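Local coordinates for Orf34 (Pseudomonas syringae pv. syringae, PDB 5KLP), which acetylates serine and threonine residues of host plant proteins with acetyl-CoA, and itself on lysine, using inositol hexakisphosphate as cofactor, at residues V175-Q181 / A247-G252; L172-A176 / L214-L219. The protein carries 10 engineered substitutions. All coordinates share one frame; numbering follows the deposited sequence.

In the fold
Both contacts start from one piece of chain. Residues 172-176 lead into strand 175-179, which pairs with edge strand 248-251 in interaction 1, while its entry rests on the end of helix 204-215 in interaction 2. Their centres lie about 11 Å apart, and they share Val175 and Ala176. Along the chain, residues 214-219 fall between the two paired strands, so the helical connection from one strand to the next passes through interaction 2. His248 ties the contacts together, its NE2 hydrogen-bonded to Ser173 O. Interaction 1 continues the mixed sheet beyond strand 138-143, whose last residue is the catalytic Glu143; at about 12 Å from the chain centre it lies nearer that residue than interaction 2, at about 20 Å.

Interaction 1. Residues V175-Q181 / A247-G252; sequences VAIIETQ and AHAAFG
Three groups of two residues gather at Glu179 O: Gly252 N donates a hydrogen bond to it (2.8 Å), Phe251 adds its CA-H, and Phe251 CD1 lies 3.3 Å from the same Glu179 O. The Gly252 donor stands well above the carbonyl plane, where the chain leaves the strand. Upstream, strands 175-179 and 248-251 run parallel, and alternate residues do the bonding: His248 bonds to the two residues flanking Ala176, and Ile177 to the two flanking Ala249. The shortest bond joins Ile177 N to His248 O (2.7 Å), and the straightest joins His248 N to Val175 O (178°); Ala250 N reaches Ile177 O only weakly. Side chains alternate, Ala176, Ile178, His248 and Ala250 lying on one face and Ile177, Glu179, Ala249 and Phe251 on the other. Ile178 CG2, set opposite the backbone N by a chi1 of -63° for CG1, comes 3.7 Å from Gly252 CA. At the far end the Gln181 side chain crosses Phe251 at about a right angle, its CG meeting the ring edge in plane and its amide turned 70° from the ring. Glu179 OE2 holds the amide as well, accepting a hydrogen bond from Gln181 NE2 at 2.7 Å, while Thr230 OG1 and Ile147 N bond to Glu179 OE1. At the other end, His248 ND1 bonds to Glu222. The pair extends the mixed sheet past strand 138-143, where the side chain of active-site Glu143 lies about 4 Å from that of Ile177; strand 248-251 is outermost, and helix 153-167 packs on the face carrying Ile177, where Val175 and Ala247 also meet Leu162.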
ATOM      1  N   VAL A 175     -16.670   4.194  -4.689  1.00 21.06           N
ATOM      2  CA  VAL A 175     -15.446   4.147  -3.886  1.00 21.59           C
ATOM      3  C   VAL A 175     -15.354   2.846  -3.100  1.00 20.43           C
ATOM      4  O   VAL A 175     -16.345   2.403  -2.510  1.00 19.32           O
ATOM      5  CB  VAL A 175     -15.377   5.347  -2.909  1.00 18.94           C
ATOM      6  CG1 VAL A 175     -14.077   5.333  -2.110  1.00 20.40           C
ATOM      7  CG2 VAL A 175     -15.501   6.652  -3.686  1.00 17.58           C
ATOM      8  N   ALA A 176     -14.159   2.249  -3.089  1.00 16.48           N
ATOM      9  CA  ALA A 176     -13.895   1.044  -2.314  1.00 18.69           C
ATOM     10  C   ALA A 176     -12.660   1.196  -1.437  1.00 24.23           C
ATOM     11  O   ALA A 176     -11.640   1.757  -1.852  1.00 19.06           O
ATOM     12  CB  ALA A 176     -13.718  -0.168  -3.245  1.00 15.67           C
ATOM     13  N   ILE A 177     -12.748   0.681  -0.220  1.00 20.72           N
ATOM     14  CA  ILE A 177     -11.576   0.602   0.627  1.00 19.21           C
ATOM     15  C   ILE A 177     -11.248  -0.867   0.803  1.00 18.68           C
ATOM     16  O   ILE A 177     -12.043  -1.636   1.348  1.00 21.11           O
ATOM     17  CB  ILE A 177     -11.790   1.270   1.989  1.00 17.88           C
ATOM     18  CG1 ILE A 177     -12.164   2.740   1.800  1.00 18.57           C
ATOM     19  CG2 ILE A 177     -10.531   1.145   2.819  1.00 18.45           C
ATOM     20  CD1 ILE A 177     -12.462   3.482   3.086  1.00 25.32           C
ATOM     21  N   ILE A 178     -10.079  -1.255   0.322  1.00 12.81           N
ATOM     22  CA  ILE A 178      -9.656  -2.638   0.388  1.00 13.12           C
ATOM     23  C   ILE A 178      -8.623  -2.813   1.494  1.00 16.06           C
ATOM     24  O   ILE A 178      -7.536  -2.229   1.474  1.00 16.28           O
ATOM     25  CB  ILE A 178      -9.101  -3.110  -0.952  1.00 18.74           C
ATOM     26  CG1 ILE A 178     -10.216  -3.035  -2.003  1.00 26.95           C
ATOM     27  CG2 ILE A 178      -8.556  -4.539  -0.839  1.00 12.95           C
ATOM     28  CD1 ILE A 178      -9.751  -3.306  -3.404  1.00 39.70           C
ATOM     29  N   GLU A 179      -8.999  -3.606   2.487  1.00 15.90           N
ATOM     30  CA  GLU A 179      -8.165  -3.808   3.661  1.00 18.59           C
ATOM     31  C   GLU A 179      -7.298  -5.048   3.467  1.00 17.58           C
ATOM     32  O   GLU A 179      -7.826  -6.143   3.390  1.00 20.40           O
ATOM     33  CB  GLU A 179      -9.045  -3.948   4.904  1.00 17.26           C
ATOM     34  CG  GLU A 179      -8.310  -4.381   6.165  1.00 17.92           C
ATOM     35  CD  GLU A 179      -9.251  -4.594   7.341  1.00 24.72           C
ATOM     36  OE1 GLU A 179      -9.740  -3.580   7.881  1.00 23.19           O
ATOM     37  OE2 GLU A 179      -9.516  -5.774   7.710  1.00 21.05           O
ATOM     38  N   THR A 180      -5.976  -4.903   3.406  1.00 13.14           N
ATOM     39  CA  THR A 180      -5.166  -6.099   3.151  1.00 12.86           C
ATOM     40  C   THR A 180      -4.633  -6.764   4.432  1.00 16.12           C
ATOM     41  O   THR A 180      -4.467  -7.978   4.459  1.00 20.32           O
ATOM     42  CB  THR A 180      -3.958  -5.793   2.224  1.00 18.22           C
ATOM     43  OG1 THR A 180      -2.970  -5.044   2.941  1.00 18.58           O
ATOM     44  CG2 THR A 180      -4.388  -4.991   0.997  1.00 19.37           C
ATOM     45  N   GLN A 181      -4.420  -5.982   5.493  1.00 17.74           N
ATOM     46  CA  GLN A 181      -3.781  -6.468   6.740  1.00 13.16           C
ATOM     47  C   GLN A 181      -2.380  -7.021   6.517  1.00 19.45           C
ATOM     48  O   GLN A 181      -1.905  -7.865   7.291  1.00 19.32           O
ATOM     49  CB  GLN A 181      -4.641  -7.559   7.429  1.00 16.91           C
ATOM     50  CG  GLN A 181      -6.106  -7.145   7.662  1.00 16.77           C
ATOM     51  CD  GLN A 181      -6.913  -8.192   8.427  1.00 26.57           C
ATOM     52  OE1 GLN A 181      -6.355  -9.144   8.994  1.00 28.32           O
ATOM     53  NE2 GLN A 181      -8.237  -8.016   8.452  1.00 24.92           N
ATOM     54  N   ALA A 247     -19.994   3.503   0.392  1.00 21.08           N
ATOM     55  CA  ALA A 247     -18.620   3.076   0.161  1.00 27.01           C
ATOM     56  C   ALA A 247     -18.491   1.567   0.311  1.00 21.57           C
ATOM     57  O   ALA A 247     -19.135   0.964   1.161  1.00 22.72           O
ATOM     58  CB  ALA A 247     -17.658   3.796   1.109  1.00 27.34           C
ATOM     59  N   HIS A 248     -17.681   0.958  -0.547  1.00 18.49           N
ATOM     60  CA  HIS A 248     -17.462  -0.476  -0.488  1.00 21.01           C
ATOM     61  C   HIS A 248     -16.205  -0.824   0.294  1.00 21.95           C
ATOM     62  O   HIS A 248     -15.289  -0.003   0.457  1.00 16.61           O
ATOM     63  CB  HIS A 248     -17.366  -1.069  -1.898  1.00 21.69           C
ATOM     64  CG  HIS A 248     -18.488  -0.661  -2.794  1.00 22.99           C
ATOM     65  ND1 HIS A 248     -19.697  -1.319  -2.817  1.00 24.42           N
ATOM     66  CD2 HIS A 248     -18.589   0.348  -3.692  1.00 24.04           C
ATOM     67  CE1 HIS A 248     -20.493  -0.739  -3.697  1.00 26.61           C
ATOM     68  NE2 HIS A 248     -19.843   0.273  -4.244  1.00 27.83           N
ATOM     69  N   ALA A 249     -16.159  -2.065   0.754  1.00 21.15           N
ATOM     70  CA  ALA A 249     -14.977  -2.572   1.420  1.00 20.41           C
ATOM     71  C   ALA A 249     -14.850  -4.076   1.221  1.00 17.28           C
ATOM     72  O   ALA A 249     -15.848  -4.796   1.143  1.00 19.86           O
ATOM     73  CB  ALA A 249     -15.025  -2.222   2.908  1.00 21.74           C
ATOM     74  N   ALA A 250     -13.614  -4.551   1.161  1.00 17.92           N
ATOM     75  CA  ALA A 250     -13.354  -5.977   1.045  1.00 22.89           C
ATOM     76  C   ALA A 250     -11.976  -6.292   1.581  1.00 20.39           C
ATOM     77  O   ALA A 250     -11.139  -5.400   1.775  1.00 20.66           O
ATOM     78  CB  ALA A 250     -13.477  -6.441  -0.402  1.00 19.86           C
ATOM     79  N   PHE A 251     -11.752  -7.572   1.836  1.00 16.98           N
ATOM     80  CA  PHE A 251     -10.456  -8.037   2.288  1.00 17.07           C
ATOM     81  C   PHE A 251      -9.553  -8.251   1.090  1.00 21.77           C
ATOM     82  O   PHE A 251      -9.999  -8.766   0.055  1.00 17.42           O
ATOM     83  CB  PHE A 251     -10.604  -9.318   3.103  1.00 18.53           C
ATOM     84  CG  PHE A 251      -9.302  -9.875   3.569  1.00 23.08           C
ATOM     85  CD1 PHE A 251      -8.533  -9.179   4.481  1.00 21.74           C
ATOM     86  CD2 PHE A 251      -8.852 -11.101   3.108  1.00 25.42           C
ATOM     87  CE1 PHE A 251      -7.332  -9.695   4.922  1.00 19.04           C
ATOM     88  CE2 PHE A 251      -7.646 -11.624   3.548  1.00 22.95           C
ATOM     89  CZ  PHE A 251      -6.887 -10.915   4.449  1.00 19.88           C
ATOM     90  N   GLY A 252      -8.295  -7.842   1.232  1.00 19.46           N
ATOM     91  CA  GLY A 252      -7.342  -7.844   0.131  1.00 15.87           C
ATOM     92  C   GLY A 252      -7.225  -9.147  -0.651  1.00 19.52           C
ATOM     93  O   GLY A 252      -7.283  -9.133  -1.879  1.00 17.08           O
TER

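Interaction 2. Residues L172-A176 / L214-L219; sequences LSQVA and LQHGTL
Leu214 meets Gln174 and Ala176 just where helix 204-215 ends in a Schellman motif, with Gly217 as the C-prime residue of positive phi. From its CB, 4.0 Å from Gln174 O, the Leu214 side chain runs along the backbone that enters strand 175-179. One branch, CD1, also faces Gln174 O; the other, CD2, lies against Gln174 C and reaches Ala176 CB at 4.2 Å. CG lies beside the backbone N (chi1 -72°), which turns the branched end toward the Gln174 carbonyl and the strand start. Leu214 also touches Thr138 and Ile140 of strand 138-143 and His248 of strand 248-251, so this one leucine spans three neighbouring strands of the sheet. Leu219, just after the turn, approaches Ala176 from a second direction: its CD2 is 4.1 Å from Ala176 CB, and the alanine methyl thus receives a methyl from each leucine. No hydrogen bond crosses between the segments; their polar atoms meet through CA-H donors instead. Leu214 O takes the CA-H of Gln174 and, within its own segment, a turn-closing bond from Gly217 N, 3.0 Å from Leu214 O, while Gln174 CG also lies close to it. On the opposite segment, Val175 N returns to Leu172 O (3.0 Å), bending the chain just before the strand starts. The contact thus seats the end of the helix on the start of strand 175-179, the one next to the edge strand, toward the periphery of the acetyltransferase fold. Ser173 O, also hydrogen-bonded by His248 NE2, accepts the CA-H of Gly217 at 3.2 Å between CA and O, with a nearly straight 162° at the hydrogen.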
ATOM      1  N   LEU A 172     -20.159   7.830  -3.262  1.00 26.04           N
ATOM      2  CA  LEU A 172     -19.367   6.867  -2.503  1.00 25.77           C
ATOM      3  C   LEU A 172     -19.613   5.448  -3.000  1.00 24.06           C
ATOM      4  O   LEU A 172     -18.866   4.531  -2.661  1.00 22.33           O
ATOM      5  CB  LEU A 172     -19.673   6.955  -1.002  1.00 27.88           C
ATOM      6  CG  LEU A 172     -19.266   8.254  -0.297  1.00 30.07           C
ATOM      7  CD1 LEU A 172     -19.272   8.063   1.224  1.00 25.63           C
ATOM      8  CD2 LEU A 172     -17.913   8.766  -0.789  1.00 29.14           C
ATOM      9  N   SER A 173     -20.667   5.255  -3.791  1.00 21.51           N
ATOM     10  CA  SER A 173     -20.918   3.933  -4.357  1.00 26.16           C
ATOM     11  C   SER A 173     -19.872   3.601  -5.417  1.00 24.08           C
ATOM     12  O   SER A 173     -19.812   2.478  -5.910  1.00 25.88           O
ATOM     13  CB  SER A 173     -22.325   3.856  -4.954  1.00 30.26           C
ATOM     14  OG  SER A 173     -22.458   4.769  -6.023  1.00 28.25           O
ATOM     15  N   GLN A 174     -19.050   4.588  -5.774  1.00 21.41           N
ATOM     16  CA  GLN A 174     -17.975   4.361  -6.727  1.00 25.83           C
ATOM     17  C   GLN A 174     -16.626   4.318  -6.013  1.00 25.37           C
ATOM     18  O   GLN A 174     -15.569   4.384  -6.647  1.00 19.67           O
ATOM     19  CB  GLN A 174     -17.999   5.438  -7.823  1.00 25.80           C
ATOM     20  CG  GLN A 174     -19.358   5.479  -8.542  1.00 27.30           C
ATOM     21  CD  GLN A 174     -19.362   6.306  -9.823  1.00 29.35           C
ATOM     22  OE1 GLN A 174     -18.341   6.864 -10.233  1.00 34.59           O
ATOM     23  NE2 GLN A 174     -20.517   6.380 -10.460  1.00 29.06           N
ATOM     24  N   VAL A 175     -16.670   4.194  -4.689  1.00 21.06           N
ATOM     25  CA  VAL A 175     -15.446   4.147  -3.886  1.00 21.59           C
ATOM     26  C   VAL A 175     -15.354   2.846  -3.100  1.00 20.43           C
ATOM     27  O   VAL A 175     -16.345   2.403  -2.510  1.00 19.32           O
ATOM     28  CB  VAL A 175     -15.377   5.347  -2.909  1.00 18.94           C
ATOM     29  CG1 VAL A 175     -14.077   5.333  -2.110  1.00 20.40           C
ATOM     30  CG2 VAL A 175     -15.501   6.652  -3.686  1.00 17.58           C
ATOM     31  N   ALA A 176     -14.159   2.249  -3.089  1.00 16.48           N
ATOM     32  CA  ALA A 176     -13.895   1.044  -2.314  1.00 18.69           C
ATOM     33  C   ALA A 176     -12.660   1.196  -1.437  1.00 24.23           C
ATOM     34  O   ALA A 176     -11.640   1.757  -1.852  1.00 19.06           O
ATOM     35  CB  ALA A 176     -13.718  -0.168  -3.245  1.00 15.67           C
ATOM     36  N   LEU A 214     -17.099  -0.615 -10.231  1.00 20.20           N
ATOM     37  CA  LEU A 214     -17.379   0.565  -9.412  1.00 17.70           C
ATOM     38  C   LEU A 214     -18.156   1.630 -10.176  1.00 19.93           C
ATOM     39  O   LEU A 214     -18.911   2.387  -9.577  1.00 23.81           O
ATOM     40  CB  LEU A 214     -16.071   1.141  -8.849  1.00 16.76           C
ATOM     41  CG  LEU A 214     -15.411   0.295  -7.744  1.00 20.38           C
ATOM     42  CD1 LEU A 214     -14.057   0.874  -7.351  1.00 19.76           C
ATOM     43  CD2 LEU A 214     -16.307   0.225  -6.505  1.00 21.99           C
ATOM     44  N   GLN A 215     -17.978   1.694 -11.491  1.00 19.64           N
ATOM     45  CA  GLN A 215     -18.818   2.569 -12.307  1.00 26.09           C
ATOM     46  C   GLN A 215     -20.290   2.188 -12.173  1.00 28.90           C
ATOM     47  O   GLN A 215     -21.175   3.009 -12.394  1.00 26.10           O
ATOM     48  CB  GLN A 215     -18.414   2.521 -13.784  1.00 30.35           C
ATOM     49  CG  GLN A 215     -17.216   3.392 -14.121  1.00 36.31           C
ATOM     50  CD  GLN A 215     -16.955   3.474 -15.616  1.00 36.03           C
ATOM     51  OE1 GLN A 215     -16.455   2.531 -16.229  1.00 33.54           O
ATOM     52  NE2 GLN A 215     -17.290   4.613 -16.207  1.00 34.59           N
ATOM     53  N   HIS A 216     -20.552   0.932 -11.834  1.00 23.32           N
ATOM     54  CA  HIS A 216     -21.926   0.477 -11.650  1.00 22.11           C
ATOM     55  C   HIS A 216     -22.262   0.276 -10.188  1.00 21.32           C
ATOM     56  O   HIS A 216     -23.214  -0.407  -9.867  1.00 23.25           O
ATOM     57  CB  HIS A 216     -22.175  -0.820 -12.427  1.00 22.69           C
ATOM     58  CG  HIS A 216     -22.111  -0.650 -13.910  1.00 40.27           C
ATOM     59  ND1 HIS A 216     -20.951  -0.829 -14.635  1.00 37.44           N
ATOM     60  CD2 HIS A 216     -23.071  -0.330 -14.810  1.00 38.36           C
ATOM     61  CE1 HIS A 216     -21.196  -0.612 -15.914  1.00 39.96           C
ATOM     62  NE2 HIS A 216     -22.476  -0.310 -16.048  1.00 45.48           N
ATOM     63  N   GLY A 217     -21.468   0.869  -9.306  1.00 20.28           N
ATOM     64  CA  GLY A 217     -21.770   0.846  -7.891  1.00 27.35           C
ATOM     65  C   GLY A 217     -21.587  -0.510  -7.247  1.00 25.98           C
ATOM     66  O   GLY A 217     -22.245  -0.813  -6.256  1.00 28.94           O
ATOM     67  N   THR A 218     -20.703  -1.335  -7.801  1.00 20.50           N
ATOM     68  CA  THR A 218     -20.527  -2.669  -7.250  1.00 26.85           C
ATOM     69  C   THR A 218     -19.053  -3.065  -7.104  1.00 26.89           C
ATOM     70  O   THR A 218     -18.196  -2.638  -7.874  1.00 27.76           O
ATOM     71  CB  THR A 218     -21.277  -3.718  -8.110  1.00 30.61           C
ATOM     72  OG1 THR A 218     -21.234  -4.997  -7.464  1.00 33.26           O
ATOM     73  CG2 THR A 218     -20.665  -3.827  -9.501  1.00 24.77           C
ATOM     74  N   LEU A 219     -18.787  -3.884  -6.093  1.00 27.17           N
ATOM     75  CA  LEU A 219     -17.461  -4.448  -5.828  1.00 24.70           C
ATOM     76  C   LEU A 219     -17.549  -5.968  -5.701  1.00 29.81           C
ATOM     77  O   LEU A 219     -18.297  -6.493  -4.865  1.00 25.17           O
ATOM     78  CB  LEU A 219     -16.862  -3.849  -4.554  1.00 21.86           C
ATOM     79  CG  LEU A 219     -15.512  -4.445  -4.112  1.00 22.88           C
ATOM     80  CD1 LEU A 219     -14.407  -4.135  -5.124  1.00 19.64           C
ATOM     81  CD2 LEU A 219     -15.116  -3.985  -2.701  1.00 15.85           C
TER